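Local coordinates for glycosyl hydrolases family 31 family protein (Aspergillus niger, PDB 6DRU) that catalyses the release of alpha-xylose from the non-reducing terminal glucose of xyloglucan oligosaccharides, at residues R30-P35 and T213-Y218; H158-K163 and Q630-N635; R241-P246 and R478-I483. One frame throughout, in Å; residues are numbered along the deposited sequence.

The chain meets itself here in three different parts of the fold. Contact 1 pairs neighbouring strands 28-35 and 216-222 in an eight-stranded, largely antiparallel sheet of the N-terminal beta region. Contact 2 ties the loop between strands 149-151 and 166-168 to the end of helix 628-633, in the C-terminal family region. Contact 3 lies within the TIM-barrel region, where the loop before strand 252-254 meets the entry to strand 481-484. Their centres are 28 to 31 Å apart, and none touches another. Along the sequence, contact 1 closes before contact 3 opens; contact 2 crosses contact 1 and encloses contact 3, joining chain that precedes strand 252-254 to chain that follows strand 554-555.

Contact 1: residues R30-P35 and T213-Y218; sequences RVRAWP and TTLVDY
V31 and Y218 face each other as an antiparallel hydrogen-bonded pair, with V31 N to Y218 O at 2.9 Å and Y218 N returning the bond to V31 O. A33 and V216 form the next such pair; between these two pairs R32 and D217 make the non-hydrogen-bonded pair, their CA atoms 4.5 Å apart.

The tight part is buried. V31 lays CB over one face of the Y218 ring, a CH-pi contact 3.8 Å from the centroid, and its CG1 and CG2 reach on to the hydroxyl end. The Y218 chi1 of 65° sets CG between the backbone N and carbonyl carbon and brings the ring alongside V31. On the other face of the sheet, R30 extends its chain and forms a side-on salt bridge with D217: NH2 to OD2 at 2.8 Å, NE to OD1 at 3.3 Å. Both oxygens are met on their syn sides, the guanidinium and carboxylate planes 34° apart. N192 also bonds OD2, while R32 lies alongside D217 and sends NH2 to Q22 and G61.

L215, though partly exposed, still packs in: CD1 approaches W34 CE3 obliquely at 3.5 Å and lies near A33 O. The contact thins at T214, whose CB points away and whose hydroxyl bonds E43.

Strand 17-23 borders strand 28-35 on its other edge. Beyond the V216 face lies strand 135-142, touched through A137 and F139, while F189 and F141 join the aromatic cluster round Y218.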
loop_
_atom_site.group_PDB
_atom_site.type_symbol
_atom_site.label_atom_id
_atom_site.label_comp_id
_atom_site.label_asym_id
_atom_site.label_seq_id
_atom_site.Cartn_x
_atom_site.Cartn_y
_atom_site.Cartn_z
ATOM N N ARG A 30 31.973 7.410 -4.305
ATOM C CA ARG A 30 30.823 6.702 -3.760
ATOM C C ARG A 30 29.768 7.716 -3.341
ATOM O O ARG A 30 30.067 8.655 -2.597
ATOM C CB ARG A 30 31.219 5.829 -2.569
ATOM C CG ARG A 30 30.063 5.021 -2.011
ATOM C CD ARG A 30 30.452 4.276 -0.748
ATOM N NE ARG A 30 29.441 3.290 -0.383
ATOM C CZ ARG A 30 29.435 2.614 0.760
ATOM N NH1 ARG A 30 30.386 2.820 1.661
ATOM N NH2 ARG A 30 28.473 1.733 1.005
ATOM N N VAL A 31 28.541 7.526 -3.819
ATOM C CA VAL A 31 27.442 8.452 -3.571
ATOM C C VAL A 31 26.344 7.718 -2.817
ATOM O O VAL A 31 25.930 6.625 -3.221
ATOM C CB VAL A 31 26.900 9.053 -4.881
ATOM C CG1 VAL A 31 25.687 9.924 -4.604
ATOM C CG2 VAL A 31 27.980 9.855 -5.579
ATOM N N ARG A 32 25.882 8.316 -1.721
ATOM C CA ARG A 32 24.765 7.799 -0.944
ATOM C C ARG A 32 23.789 8.929 -0.655
ATOM O O ARG A 32 24.201 10.049 -0.338
ATOM C CB ARG A 32 25.245 7.151 0.363
ATOM C CG ARG A 32 25.736 5.725 0.177
ATOM C CD ARG A 32 26.257 5.120 1.469
ATOM N NE ARG A 32 27.523 5.716 1.883
ATOM C CZ ARG A 32 28.258 5.276 2.899
ATOM N NH1 ARG A 32 27.857 4.228 3.607
ATOM N NH2 ARG A 32 29.397 5.881 3.205
ATOM N N ALA A 33 22.497 8.633 -0.772
ATOM C CA ALA A 33 21.454 9.631 -0.590
ATOM C C ALA A 33 20.262 9.008 0.120
ATOM O O ALA A 33 19.933 7.841 -0.112
ATOM C CB ALA A 33 21.011 10.227 -1.934
ATOM N N TRP A 34 19.616 9.796 0.985
ATOM C CA TRP A 34 18.457 9.332 1.734
ATOM C C TRP A 34 17.562 10.505 2.104
ATOM O O TRP A 34 18.075 11.584 2.434
ATOM C CB TRP A 34 18.873 8.582 3.005
ATOM C CG TRP A 34 19.654 9.410 3.989
ATOM C CD1 TRP A 34 19.148 10.183 4.993
ATOM C CD2 TRP A 34 21.079 9.532 4.070
ATOM N NE1 TRP A 34 20.168 10.783 5.690
ATOM C CE2 TRP A 34 21.364 10.400 5.143
ATOM C CE3 TRP A 34 22.142 8.995 3.337
ATOM C CZ2 TRP A 34 22.666 10.741 5.502
ATOM C CZ3 TRP A 34 23.435 9.337 3.694
ATOM C CH2 TRP A 34 23.684 10.201 4.767
ATOM N N PRO A 35 16.237 10.336 2.041
ATOM C CA PRO A 35 15.331 11.398 2.501
ATOM C C PRO A 35 14.871 11.222 3.944
ATOM O O PRO A 35 14.481 10.123 4.354
ATOM C CB PRO A 35 14.155 11.287 1.526
ATOM C CG PRO A 35 14.108 9.830 1.183
ATOM C CD PRO A 35 15.527 9.303 1.266
ATOM N N THR A 213 13.455 0.577 -0.281
ATOM C CA THR A 213 14.771 0.736 0.320
ATOM C C THR A 213 14.713 1.861 1.341
ATOM O O THR A 213 13.746 2.624 1.403
ATOM C CB THR A 213 15.841 1.021 -0.739
ATOM O OG1 THR A 213 17.132 1.065 -0.120
ATOM C CG2 THR A 213 15.569 2.352 -1.424
ATOM N N THR A 214 15.768 1.949 2.148
ATOM C CA THR A 214 15.952 3.050 3.079
ATOM C C THR A 214 17.165 3.900 2.740
ATOM O O THR A 214 17.461 4.852 3.471
ATOM C CB THR A 214 16.080 2.528 4.516
ATOM O OG1 THR A 214 17.316 1.815 4.662
ATOM C CG2 THR A 214 14.918 1.599 4.851
ATOM N N LEU A 215 17.868 3.592 1.648
ATOM C CA LEU A 215 19.110 4.265 1.295
ATOM C C LEU A 215 19.530 3.916 -0.127
ATOM O O LEU A 215 19.543 2.740 -0.504
ATOM C CB LEU A 215 20.223 3.885 2.275
ATOM C CG LEU A 215 21.638 4.324 1.891
ATOM C CD1 LEU A 215 21.737 5.838 1.857
ATOM C CD2 LEU A 215 22.665 3.733 2.845
ATOM N N VAL A 216 19.878 4.928 -0.921
ATOM C CA VAL A 216 20.401 4.739 -2.269
ATOM C C VAL A 216 21.921 4.803 -2.205
ATOM O O VAL A 216 22.487 5.627 -1.476
ATOM C CB VAL A 216 19.836 5.794 -3.240
ATOM C CG1 VAL A 216 20.332 5.542 -4.652
ATOM C CG2 VAL A 216 18.319 5.781 -3.204
ATOM N N ASP A 217 22.585 3.934 -2.966
ATOM C CA ASP A 217 24.035 3.791 -2.878
ATOM C C ASP A 217 24.573 3.342 -4.228
ATOM O O ASP A 217 24.164 2.296 -4.742
ATOM C CB ASP A 217 24.407 2.785 -1.780
ATOM C CG ASP A 217 25.904 2.699 -1.535
ATOM O OD1 ASP A 217 26.663 3.498 -2.124
ATOM O OD2 ASP A 217 26.322 1.830 -0.739
ATOM N N TYR A 218 25.486 4.128 -4.802
ATOM C CA TYR A 218 26.142 3.730 -6.039
ATOM C C TYR A 218 27.580 4.230 -6.041
ATOM O O TYR A 218 27.948 5.137 -5.290
ATOM C CB TYR A 218 25.386 4.233 -7.279
ATOM C CG TYR A 218 25.332 5.738 -7.461
ATOM C CD1 TYR A 218 26.361 6.419 -8.102
ATOM C CD2 TYR A 218 24.234 6.471 -7.030
ATOM C CE1 TYR A 218 26.309 7.789 -8.285
ATOM C CE2 TYR A 218 24.173 7.843 -7.211
ATOM C CZ TYR A 218 25.213 8.494 -7.841
ATOM O OH TYR A 218 25.159 9.858 -8.022
#

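Contact 2: residues H158-K163 and Q630-N635; sequences HMINKK and QLVSSN. With NAG (2-acetamido-2-deoxy-beta-D-glucopyranose), chain E.
A Schellman motif ends helix 628-633, and N635, the residue that leaves the helix with positive phi, turns its side chain into the loop 158-163. Its OD1 receives two backbone N-H groups: N161 N at 2.9 Å, nearly straight at 167° and in the carbonyl plane, and I160 N at 3.0 Å through a weak, bent bond. M159 crosses the same amide obliquely, its CB near OD1 and its CE 3.3 Å from ND2.

N161 answers in the opposite sense. With CG anti to the backbone N (chi1 180°), its amide reaches the helix end, where ND2 gives a 3.2 Å bond to S633 O, using a lone pair of S633 O in its carbonyl plane, with that oxygen in the plane of the N161 amide. Its OD1 accepts from I149 N and also from K163 N, which comes from above the carbonyl plane. I160 supplies the apolar part: CD1 meets V632 CG1 at 3.7 Å, the two side chains crossing at about a right angle, with A500 and L503 of helix 492-508 packed against I160 as well.

At the other end of the loop the H158 ring takes O6 of the attached N-acetylglucosamine over the centre of one face, while its NE2 bonds to Q641.

Two asparagine amides thus latch a loop onto a helix C-terminus: one belongs to the Schellman residue, and the other closes an Asx turn from N161 to K163.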
loop_
_atom_site.group_PDB
_atom_site.type_symbol
_atom_site.label_atom_id
_atom_site.label_comp_id
_atom_site.label_asym_id
_atom_site.label_seq_id
_atom_site.Cartn_x
_atom_site.Cartn_y
_atom_site.Cartn_z
ATOM N N HIS A 158 21.679 -12.470 -27.028
ATOM C CA HIS A 158 22.564 -12.486 -28.195
ATOM C C HIS A 158 23.189 -11.115 -28.446
ATOM O O HIS A 158 23.453 -10.742 -29.592
ATOM C CB HIS A 158 21.825 -12.982 -29.442
ATOM C CG HIS A 158 22.703 -13.678 -30.434
ATOM N ND1 HIS A 158 22.214 -14.584 -31.351
ATOM C CD2 HIS A 158 24.037 -13.606 -30.652
ATOM C CE1 HIS A 158 23.208 -15.038 -32.091
ATOM N NE2 HIS A 158 24.326 -14.460 -31.688
ATOM N N MET A 159 23.425 -10.354 -27.375
ATOM C CA MET A 159 23.990 -9.016 -27.472
ATOM C C MET A 159 25.059 -8.821 -26.407
ATOM O O MET A 159 24.927 -9.320 -25.286
ATOM C CB MET A 159 22.913 -7.936 -27.290
ATOM C CG MET A 159 21.662 -8.132 -28.127
ATOM S SD MET A 159 20.348 -6.983 -27.672
ATOM C CE MET A 159 21.033 -5.455 -28.298
ATOM N N ILE A 160 26.120 -8.102 -26.765
ATOM C CA ILE A 160 27.077 -7.609 -25.784
ATOM C C ILE A 160 26.948 -6.109 -25.555
ATOM O O ILE A 160 27.437 -5.614 -24.527
ATOM C CB ILE A 160 28.529 -7.969 -26.166
ATOM C CG1 ILE A 160 28.859 -7.466 -27.571
ATOM C CG2 ILE A 160 28.766 -9.468 -26.036
ATOM C CD1 ILE A 160 30.317 -7.616 -27.932
ATOM N N ASN A 161 26.325 -5.373 -26.472
ATOM C CA ASN A 161 25.990 -3.968 -26.268
ATOM C C ASN A 161 24.551 -3.900 -25.772
ATOM O O ASN A 161 23.611 -4.159 -26.532
ATOM C CB ASN A 161 26.167 -3.168 -27.557
ATOM C CG ASN A 161 25.819 -1.700 -27.387
ATOM O OD1 ASN A 161 25.792 -1.180 -26.271
ATOM N ND2 ASN A 161 25.549 -1.026 -28.498
ATOM N N LYS A 162 24.379 -3.552 -24.499
ATOM C CA LYS A 162 23.067 -3.527 -23.870
ATOM C C LYS A 162 22.359 -2.185 -24.022
ATOM O O LYS A 162 21.293 -1.993 -23.428
ATOM C CB LYS A 162 23.188 -3.889 -22.388
ATOM C CG LYS A 162 23.824 -5.250 -22.131
ATOM C CD LYS A 162 22.976 -6.382 -22.702
ATOM C CE LYS A 162 23.711 -7.716 -22.651
ATOM N NZ LYS A 162 23.571 -8.399 -21.335
ATOM N N LYS A 163 22.922 -1.260 -24.798
ATOM C CA LYS A 163 22.284 0.032 -25.006
ATOM C C LYS A 163 20.920 -0.145 -25.663
ATOM O O LYS A 163 20.745 -0.977 -26.557
ATOM C CB LYS A 163 23.174 0.925 -25.871
ATOM C CG LYS A 163 22.587 2.291 -26.193
ATOM C CD LYS A 163 23.015 3.324 -25.168
ATOM C CE LYS A 163 22.401 4.681 -25.460
ATOM N NZ LYS A 163 22.631 5.643 -24.346
ATOM N N GLN A 630 32.438 -0.333 -34.079
ATOM C CA GLN A 630 31.112 -0.406 -34.680
ATOM C C GLN A 630 30.575 -1.832 -34.661
ATOM O O GLN A 630 29.361 -2.032 -34.541
ATOM C CB GLN A 630 31.143 0.152 -36.108
ATOM C CG GLN A 630 29.793 0.157 -36.842
ATOM C CD GLN A 630 29.477 -1.120 -37.622
ATOM O OE1 GLN A 630 30.134 -2.152 -37.470
ATOM N NE2 GLN A 630 28.444 -1.050 -38.454
ATOM N N LEU A 631 31.456 -2.830 -34.780
ATOM C CA LEU A 631 31.015 -4.219 -34.731
ATOM C C LEU A 631 30.418 -4.588 -33.380
ATOM O O LEU A 631 29.613 -5.522 -33.304
ATOM C CB LEU A 631 32.181 -5.157 -35.048
ATOM C CG LEU A 631 32.701 -5.159 -36.485
ATOM C CD1 LEU A 631 34.063 -5.836 -36.560
ATOM C CD2 LEU A 631 31.706 -5.845 -37.404
ATOM N N VAL A 632 30.788 -3.877 -32.314
ATOM C CA VAL A 632 30.184 -4.136 -31.013
ATOM C C VAL A 632 28.860 -3.396 -30.873
ATOM O O VAL A 632 27.891 -3.939 -30.330
ATOM C CB VAL A 632 31.167 -3.761 -29.890
ATOM C CG1 VAL A 632 30.515 -3.941 -28.535
ATOM C CG2 VAL A 632 32.424 -4.607 -29.988
ATOM N N SER A 633 28.787 -2.156 -31.365
ATOM C CA SER A 633 27.552 -1.387 -31.241
ATOM C C SER A 633 26.410 -2.052 -31.998
ATOM O O SER A 633 25.263 -2.052 -31.536
ATOM C CB SER A 633 27.759 0.042 -31.741
ATOM O OG SER A 633 27.555 0.126 -33.139
ATOM N N SER A 634 26.705 -2.630 -33.161
ATOM C CA SER A 634 25.697 -3.302 -33.969
ATOM C C SER A 634 25.468 -4.744 -33.544
ATOM O O SER A 634 24.616 -5.418 -34.135
ATOM C CB SER A 634 26.095 -3.262 -35.446
ATOM O OG SER A 634 27.345 -3.899 -35.649
ATOM N N ASN A 635 26.196 -5.223 -32.537
ATOM C CA ASN A 635 26.105 -6.604 -32.070
ATOM C C ASN A 635 26.312 -7.584 -33.223
ATOM O O ASN A 635 25.531 -8.515 -33.436
ATOM C CB ASN A 635 24.774 -6.850 -31.356
ATOM C CG ASN A 635 24.644 -6.043 -30.075
ATOM O OD1 ASN A 635 25.325 -6.308 -29.083
ATOM N ND2 ASN A 635 23.771 -5.041 -30.097
HETATM C C1 NAG E . 24.222 -14.143 -35.971
HETATM C C2 NAG E . 23.643 -15.535 -36.137
HETATM C C3 NAG E . 22.191 -15.519 -36.443
HETATM C C4 NAG E . 21.453 -14.634 -35.466
HETATM C C5 NAG E . 22.082 -13.260 -35.471
HETATM C C6 NAG E . 21.344 -12.355 -34.506
HETATM C C7 NAG E . 25.127 -17.353 -36.877
HETATM C C8 NAG E . 25.869 -18.073 -37.981
HETATM N N2 NAG E . 24.339 -16.211 -37.175
HETATM O O3 NAG E . 21.698 -16.839 -36.407
HETATM O O4 NAG E . 20.098 -14.537 -35.835
HETATM O O5 NAG E . 23.430 -13.387 -35.087
HETATM O O6 NAG E . 22.244 -11.822 -33.561
HETATM O O7 NAG E . 25.210 -17.752 -35.733
#

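Contact 3: residues R241-P246 and R478-I483; sequences RAPAPP and RFCSMI
P243 packs against the R478 and F479 carbonyls and the C480 sulfur by van der Waals contact. The proline points its ring toward the other segment, and CD rests 3.9 Å from both R478 O and F479 O. Its CG goes on to C480, ending 4.2 Å from SG. That sulfur is joined to C463 in a disulfide, and P243 touches C463 too, so the ring packs against both halves of the bridge. C480 chi1 (-59°) sets SG anti to its carbonyl carbon, where it meets P243 CG and bonds C463.

The polar link is a water. It donates to R241 O at 2.9 Å and to R478 O at 2.7 Å, joining two backbone carbonyls that could not bond each other directly.

Both arginines set CB away from the other segment, and their polar ends have partners outside the two segments. R241 salt-bridges E53 through NH2, which also bonds Q233 O, while its NE bonds S236. R478 CG lies over the centre of the F479 ring, 3.6 Å above its plane, and NE bonds G475 O; W441 meets that ring edge-to-face.

Backbone geometry shapes the second segment, where C480 centres an inverse gamma turn leading into strand 481-484 of the barrel, and its N bonds E448.

Chemically, this is a sparse join: one shared water and one proline ring bridge the segments, while the covalent hold on C480 comes from C463, outside both.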
loop_
_atom_site.group_PDB
_atom_site.type_symbol
_atom_site.label_atom_id
_atom_site.label_comp_id
_atom_site.label_asym_id
_atom_site.label_seq_id
_atom_site.Cartn_x
_atom_site.Cartn_y
_atom_site.Cartn_z
ATOM N N ARG A 241 37.794 -9.866 -5.295
ATOM C CA ARG A 241 38.807 -10.525 -6.106
ATOM C C ARG A 241 38.636 -12.033 -5.988
ATOM O O ARG A 241 38.620 -12.576 -4.878
ATOM C CB ARG A 241 40.213 -10.114 -5.667
ATOM C CG ARG A 241 40.596 -8.692 -6.041
ATOM C CD ARG A 241 41.048 -8.601 -7.490
ATOM N NE ARG A 241 41.248 -7.219 -7.912
ATOM C CZ ARG A 241 42.265 -6.458 -7.519
ATOM N NH1 ARG A 241 43.176 -6.947 -6.688
ATOM N NH2 ARG A 241 42.369 -5.209 -7.952
ATOM N N ALA A 242 38.499 -12.702 -7.131
ATOM C CA ALA A 242 38.218 -14.127 -7.125
ATOM C C ALA A 242 39.378 -14.905 -6.506
ATOM O O ALA A 242 40.534 -14.481 -6.578
ATOM C CB ALA A 242 37.959 -14.627 -8.542
ATOM N N PRO A 243 39.095 -16.044 -5.893
ATOM C CA PRO A 243 40.155 -16.906 -5.365
ATOM C C PRO A 243 40.773 -17.748 -6.477
ATOM O O PRO A 243 40.344 -17.719 -7.629
ATOM C CB PRO A 243 39.413 -17.774 -4.351
ATOM C CG PRO A 243 38.028 -17.857 -4.896
ATOM C CD PRO A 243 37.751 -16.536 -5.544
ATOM N N ALA A 244 41.802 -18.505 -6.108
ATOM C CA ALA A 244 42.308 -19.386 -7.152
ATOM C C ALA A 244 41.578 -20.726 -7.104
ATOM O O ALA A 244 41.382 -21.288 -6.023
ATOM C CB ALA A 244 43.807 -19.612 -6.993
ATOM N N PRO A 245 41.170 -21.256 -8.261
ATOM C CA PRO A 245 40.376 -22.482 -8.254
ATOM C C PRO A 245 41.250 -23.692 -7.935
ATOM O O PRO A 245 42.463 -23.670 -8.174
ATOM C CB PRO A 245 39.829 -22.552 -9.692
ATOM C CG PRO A 245 40.879 -21.877 -10.498
ATOM C CD PRO A 245 41.409 -20.760 -9.626
ATOM N N PRO A 246 40.658 -24.749 -7.385
ATOM C CA PRO A 246 41.422 -25.992 -7.212
ATOM C C PRO A 246 41.761 -26.596 -8.563
ATOM O O PRO A 246 40.977 -26.515 -9.510
ATOM C CB PRO A 246 40.466 -26.887 -6.417
ATOM C CG PRO A 246 39.114 -26.366 -6.742
ATOM C CD PRO A 246 39.269 -24.884 -6.927
ATOM N N ARG A 478 33.726 -13.452 -5.568
ATOM C CA ARG A 478 34.529 -13.640 -4.368
ATOM C C ARG A 478 34.430 -15.051 -3.804
ATOM O O ARG A 478 35.199 -15.388 -2.897
ATOM C CB ARG A 478 34.106 -12.635 -3.297
ATOM C CG ARG A 478 32.780 -12.975 -2.636
ATOM C CD ARG A 478 32.361 -11.911 -1.637
ATOM N NE ARG A 478 32.015 -10.656 -2.295
ATOM C CZ ARG A 478 31.593 -9.570 -1.657
ATOM N NH1 ARG A 478 31.466 -9.580 -0.337
ATOM N NH2 ARG A 478 31.299 -8.471 -2.340
ATOM N N PHE A 479 33.518 -15.876 -4.308
ATOM C CA PHE A 479 33.272 -17.202 -3.762
ATOM C C PHE A 479 33.951 -18.277 -4.603
ATOM O O PHE A 479 34.188 -18.099 -5.801
ATOM C CB PHE A 479 31.770 -17.495 -3.695
ATOM C CG PHE A 479 30.981 -16.476 -2.924
ATOM C CD1 PHE A 479 31.185 -16.301 -1.566
ATOM C CD2 PHE A 479 30.018 -15.707 -3.556
ATOM C CE1 PHE A 479 30.453 -15.369 -0.855
ATOM C CE2 PHE A 479 29.281 -14.773 -2.850
ATOM C CZ PHE A 479 29.499 -14.604 -1.497
ATOM N N CYS A 480 34.259 -19.403 -3.958
ATOM C CA CYS A 480 34.650 -20.613 -4.673
ATOM C C CYS A 480 33.438 -21.167 -5.411
ATOM O O CYS A 480 32.975 -22.271 -5.110
ATOM C CB CYS A 480 35.211 -21.666 -3.712
ATOM S SG CYS A 480 36.667 -21.173 -2.748
ATOM N N SER A 481 32.915 -20.411 -6.374
ATOM C CA SER A 481 31.635 -20.726 -6.988
ATOM C C SER A 481 31.670 -20.335 -8.457
ATOM O O SER A 481 32.160 -19.259 -8.807
ATOM C CB SER A 481 30.491 -19.997 -6.273
ATOM O OG SER A 481 29.233 -20.367 -6.810
ATOM N N MET A 482 31.145 -21.214 -9.308
ATOM C CA MET A 482 31.073 -20.978 -10.743
ATOM C C MET A 482 29.617 -20.873 -11.177
ATOM O O MET A 482 28.750 -21.587 -10.663
ATOM C CB MET A 482 31.782 -22.090 -11.524
ATOM C CG MET A 482 31.161 -23.467 -11.363
ATOM S SD MET A 482 32.015 -24.742 -12.308
ATOM C CE MET A 482 33.327 -25.183 -11.172
ATOM N N ILE A 483 29.353 -19.973 -12.118
ATOM C CA ILE A 483 28.009 -19.727 -12.627
ATOM C C ILE A 483 27.859 -20.455 -13.954
ATOM O O ILE A 483 28.799 -20.498 -14.759
ATOM C CB ILE A 483 27.760 -18.214 -12.801
ATOM C CG1 ILE A 483 28.016 -17.465 -11.491
ATOM C CG2 ILE A 483 26.342 -17.951 -13.279
ATOM C CD1 ILE A 483 27.074 -17.832 -10.379
HETATM O O HOH W 1 37.371 -13.887 -2.571
#